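Local coordinates for Tll0287 protein (Thermosynechococcus elongatus, PDB 5B82) that binds a heme c through His/Cys axial ligation in a PAS-like domain, and probably serves a redox-linked role in a photosynthetic cyanobacterium, at residues V34-A37 and I38-D42; G72-A75 and K76-A80. All blocks are in the same frame, centred on the assembly; numbering follows the deposited sequence. Where two conformers were deposited one is given.

Interaction 1: V34-A37 and I38-D42; sequences VVTA and IEQLD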
loop_
_atom_site.group_PDB
_atom_site.type_symbol
_atom_site.label_atom_id
_atom_site.label_comp_id
_atom_site.label_asym_id
_atom_site.label_seq_id
_atom_site.Cartn_x
_atom_site.Cartn_y
_atom_site.Cartn_z
ATOM N N VAL A 34 -2.398 12.873 -9.262
ATOM C CA VAL A 34 -2.619 11.843 -8.243
ATOM C C VAL A 34 -2.482 10.424 -8.824
ATOM O O VAL A 34 -1.740 9.580 -8.273
ATOM C CB VAL A 34 -3.994 11.979 -7.557
ATOM C CG1 VAL A 34 -4.285 10.744 -6.694
ATOM C CG2 VAL A 34 -4.054 13.238 -6.696
ATOM N N VAL A 35 -3.192 10.158 -9.923
ATOM C CA VAL A 35 -3.076 8.805 -10.535
ATOM C C VAL A 35 -1.620 8.425 -10.862
ATOM O O VAL A 35 -1.131 7.308 -10.538
ATOM C CB VAL A 35 -3.974 8.676 -11.798
ATOM C CG1 VAL A 35 -3.726 7.357 -12.547
ATOM C CG2 VAL A 35 -5.458 8.839 -11.421
ATOM N N THR A 36 -0.916 9.368 -11.480
ATOM C CA THR A 36 0.471 9.137 -11.858
ATOM C C THR A 36 1.367 8.905 -10.644
ATOM O O THR A 36 2.162 7.961 -10.632
ATOM C CB THR A 36 1.048 10.286 -12.690
ATOM O OG1 THR A 36 0.299 10.413 -13.901
ATOM C CG2 THR A 36 2.507 9.993 -13.050
ATOM N N ALA A 37 1.230 9.753 -9.626
ATOM C CA ALA A 37 2.049 9.638 -8.422
ATOM C C ALA A 37 1.866 8.278 -7.766
ATOM O O ALA A 37 2.851 7.612 -7.401
ATOM C CB ALA A 37 1.698 10.752 -7.427
ATOM N N ILE A 38 0.606 7.864 -7.620
ATOM C CA ILE A 38 0.338 6.566 -7.002
ATOM C C ILE A 38 0.903 5.405 -7.834
ATOM O O ILE A 38 1.535 4.482 -7.296
ATOM C CB ILE A 38 -1.156 6.360 -6.727
ATOM C CG1 ILE A 38 -1.630 7.394 -5.694
ATOM C CG2 ILE A 38 -1.426 4.951 -6.205
ATOM C CD1 ILE A 38 -0.740 7.459 -4.461
ATOM N N GLU A 39 0.703 5.468 -9.142
ATOM C CA GLU A 39 1.220 4.404 -9.994
ATOM C C GLU A 39 2.754 4.317 -9.939
ATOM O O GLU A 39 3.326 3.221 -9.950
ATOM C CB GLU A 39 0.694 4.547 -11.423
ATOM C CG GLU A 39 0.564 3.197 -12.133
ATOM C CD GLU A 39 -0.525 2.326 -11.537
ATOM O OE1 GLU A 39 -1.451 2.864 -10.871
ATOM O OE2 GLU A 39 -0.457 1.093 -11.725
ATOM N N GLN A 40 3.415 5.471 -9.845
ATOM C CA GLN A 40 4.874 5.520 -9.718
ATOM C C GLN A 40 5.339 4.938 -8.395
ATOM O O GLN A 40 6.367 4.248 -8.335
ATOM C CB GLN A 40 5.379 6.958 -9.846
ATOM C CG GLN A 40 5.476 7.459 -11.269
ATOM C CD GLN A 40 5.763 8.952 -11.346
ATOM O OE1 GLN A 40 5.699 9.664 -10.339
ATOM N NE2 GLN A 40 6.076 9.434 -12.547
ATOM N N LEU A 41 4.591 5.222 -7.332
ATOM C CA LEU A 41 4.875 4.628 -6.030
ATOM C C LEU A 41 4.771 3.093 -6.090
ATOM O O LEU A 41 5.619 2.367 -5.537
ATOM C CB LEU A 41 3.918 5.200 -4.980
ATOM C CG LEU A 41 4.199 4.858 -3.523
ATOM C CD1 LEU A 41 5.595 5.330 -3.132
ATOM C CD2 LEU A 41 3.140 5.482 -2.620
ATOM N N ASP A 42 3.743 2.605 -6.781
ATOM C CA ASP A 42 3.525 1.172 -6.915
ATOM C C ASP A 42 4.646 0.490 -7.719
ATOM O O ASP A 42 5.191 -0.554 -7.320
ATOM C CB ASP A 42 2.168 0.910 -7.564
ATOM C CG ASP A 42 1.705 -0.519 -7.371
ATOM O OD1 ASP A 42 1.661 -0.963 -6.201
ATOM O OD2 ASP A 42 1.409 -1.197 -8.385
HETATM O O HOH W 1 -2.627 5.005 -9.731
#
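Thr36 and Gln40, one turn apart on helix 28-49, meet on its exposed flank, where the Thr36 methyl CG2 lies 3.6 Å from NE2 of the Gln40 amide. The two side chains run at a slant to each other, and the touch is a van der Waals one. It arises because CG2 of Thr36 stands anti to the backbone N (chi1 -61° for OG1), which turns the methyl up the helix towards Gln40, while OG1 is left on the side of the preceding turn and hydrogen-bonds to the carbonyl of Gly32. Gln40 reaches back with an extended chain, its CG passing 3.4 Å from Thr36 O, the same carbonyl that accepts the Gln40 N-H.

Next to this pair on the helix, Val35 and Glu39 are joined by water. The carboxylate chain bends at chi2 (68°), and a single water donates to both Val35 O and Glu39 OE1, the latter at 2.7 Å. Val35 O also takes the Glu39 N-H at 2.9 Å, so two donors grip one carbonyl oxygen. The other carboxylate oxygen, OE2, forms a salt bridge with Arg133 of strand 128-136.

On the inner flank Val34 and Ile38 approach more loosely, CG1 to CG1 at 4.4 Å, alongside the nearly straight bond from Ile38 N to Val34 O (172° at the hydrogen). Both side chains rest on the sheet, against Tyr131 and Val178. This is an amphipathic helix packed on the antiparallel sheet of a PAS-like domain: its apolar flank is buried by the strands. At the edge of that flank the water bridges two groups of the same helix, while the Arg133 salt bridge joins helix to strand; together they probably hold the Glu39 side chain in its bent form.

Interaction 2: G72-A75 and K76-A80; sequences GKQA and KEIAA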
loop_
_atom_site.group_PDB
_atom_site.type_symbol
_atom_site.label_atom_id
_atom_site.label_comp_id
_atom_site.label_asym_id
_atom_site.label_seq_id
_atom_site.Cartn_x
_atom_site.Cartn_y
_atom_site.Cartn_z
ATOM N N GLY A 72 6.429 4.115 2.155
ATOM C CA GLY A 72 5.734 4.930 3.142
ATOM C C GLY A 72 6.349 6.316 3.270
ATOM O O GLY A 72 5.632 7.336 3.371
ATOM N N LYS A 73 7.681 6.362 3.268
ATOM C CA LYS A 73 8.370 7.650 3.324
ATOM C C LYS A 73 7.977 8.522 2.131
ATOM O O LYS A 73 7.637 9.710 2.282
ATOM C CB LYS A 73 9.886 7.459 3.378
ATOM C CG LYS A 73 10.670 8.738 3.604
ATOM C CD LYS A 73 11.932 8.482 4.417
ATOM C CE LYS A 73 13.054 7.911 3.563
ATOM N NZ LYS A 73 13.876 8.983 2.928
ATOM N N GLN A 74 8.001 7.919 0.948
ATOM C CA GLN A 74 7.666 8.644 -0.266
ATOM C C GLN A 74 6.222 9.116 -0.240
ATOM O O GLN A 74 5.912 10.216 -0.695
ATOM C CB GLN A 74 7.904 7.788 -1.503
ATOM C CG GLN A 74 7.556 8.510 -2.785
ATOM C CD GLN A 74 8.771 8.951 -3.548
ATOM O OE1 GLN A 74 9.523 8.125 -4.065
ATOM N NE2 GLN A 74 8.977 10.261 -3.624
ATOM N N ALA A 75 5.346 8.280 0.302
ATOM C CA ALA A 75 3.945 8.641 0.474
ATOM C C ALA A 75 3.814 9.902 1.333
ATOM O O ALA A 75 3.079 10.841 0.973
ATOM C CB ALA A 75 3.181 7.489 1.098
ATOM N N LYS A 76 4.529 9.932 2.457
ATOM C CA LYS A 76 4.512 11.137 3.292
ATOM C C LYS A 76 5.016 12.361 2.531
ATOM O O LYS A 76 4.436 13.452 2.637
ATOM C CB LYS A 76 5.311 10.943 4.578
ATOM C CG LYS A 76 4.638 10.022 5.572
ATOM C CD LYS A 76 5.442 9.906 6.857
ATOM C CE LYS A 76 4.882 8.803 7.738
ATOM N NZ LYS A 76 5.619 8.693 9.027
ATOM N N GLU A 77 6.081 12.173 1.754
ATOM C CA GLU A 77 6.637 13.268 0.958
ATOM C C GLU A 77 5.653 13.829 -0.072
ATOM O O GLU A 77 5.548 15.039 -0.251
ATOM C CB GLU A 77 7.932 12.831 0.267
ATOM C CG GLU A 77 9.050 12.494 1.237
ATOM C CD GLU A 77 10.327 12.068 0.539
ATOM O OE1 GLU A 77 10.263 11.730 -0.665
ATOM O OE2 GLU A 77 11.392 12.076 1.198
ATOM N N ILE A 78 4.932 12.940 -0.740
ATOM C CA ILE A 78 3.934 13.323 -1.731
ATOM C C ILE A 78 2.778 14.074 -1.062
ATOM O O ILE A 78 2.341 15.139 -1.534
ATOM C CB ILE A 78 3.435 12.060 -2.470
ATOM C CG1 ILE A 78 4.600 11.418 -3.234
ATOM C CG2 ILE A 78 2.294 12.376 -3.411
ATOM C CD1 ILE A 78 4.275 10.087 -3.898
ATOM N N ALA A 79 2.305 13.512 0.050
ATOM C CA ALA A 79 1.244 14.118 0.840
ATOM C C ALA A 79 1.613 15.549 1.204
ATOM O O ALA A 79 0.816 16.465 1.000
ATOM C CB ALA A 79 0.996 13.317 2.099
ATOM N N ALA A 80 2.827 15.730 1.723
ATOM C CA ALA A 80 3.270 17.047 2.196
ATOM C C ALA A 80 3.492 18.017 1.045
ATOM O O ALA A 80 3.118 19.182 1.126
ATOM C CB ALA A 80 4.538 16.927 3.042
#
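Four successive i to i+4 backbone bonds carry helix 69-82 from Gly72 to Ala79, the first running from Lys76 N to Gly72 O at 3.0 Å and the last from Ala79 N to Ala75 O. On the flank facing helix 28-49, the terminal methyl CD1 of Ile78 lies 3.8 Å from CG of Gln74, the two side chains slanting past each other. Ile78 CG1 is turned back along the helix, beside its own backbone N (chi1 -63°), and passes only 3.1 Å from Gln74 O, a tight fit over the carbonyl that accepts the Ile78 N-H. Replacing Ile78 with an alanine would probably open a gap beside Gln74 CG and leave that side chain freer to turn.

Gln74 bends at chi2, which brings NE2 to 3.5 Å from OE1 of Glu77, with the amide and carboxylate planes 80° apart. Near the other oxygen of Glu77, Lys73 NZ stays 4.3 Å from OE2. Glu77 CG meanwhile sits over Lys73 O.

The charged groups of Lys73 and Glu77 are thus exposed, whereas Gln74 lies against helix 28-49, and Ala75 and Ala79 turn their small methyls to Val86 of strand 85-89. With the opposite charges near but not in contact, their attraction is probably weak, and backbone bonds with apolar packing carry this stretch.

Interactions 1 and 2 are each a short stretch of one helix, 28-49 and 69-82, which follow each other in the chain and lie side by side. They meet where Leu41 of interaction 1, in one of its two deposited conformers, packs its CD1 on CB of Gln74, 3.7 Å away, with CD2 near the Ala75 methyl. Interaction 1 is partly buried against the central strands and spends its polar chemistry on a water bridge and on the bond from Glu39 to Arg133 of the sheet; interaction 2 is a surface contact, its charges only loosely paired and its alanines set against the edge strand 85-89. Both approach the heme c, Gly72 more closely than Leu41, at about 5 and 9 Å between nearest atoms.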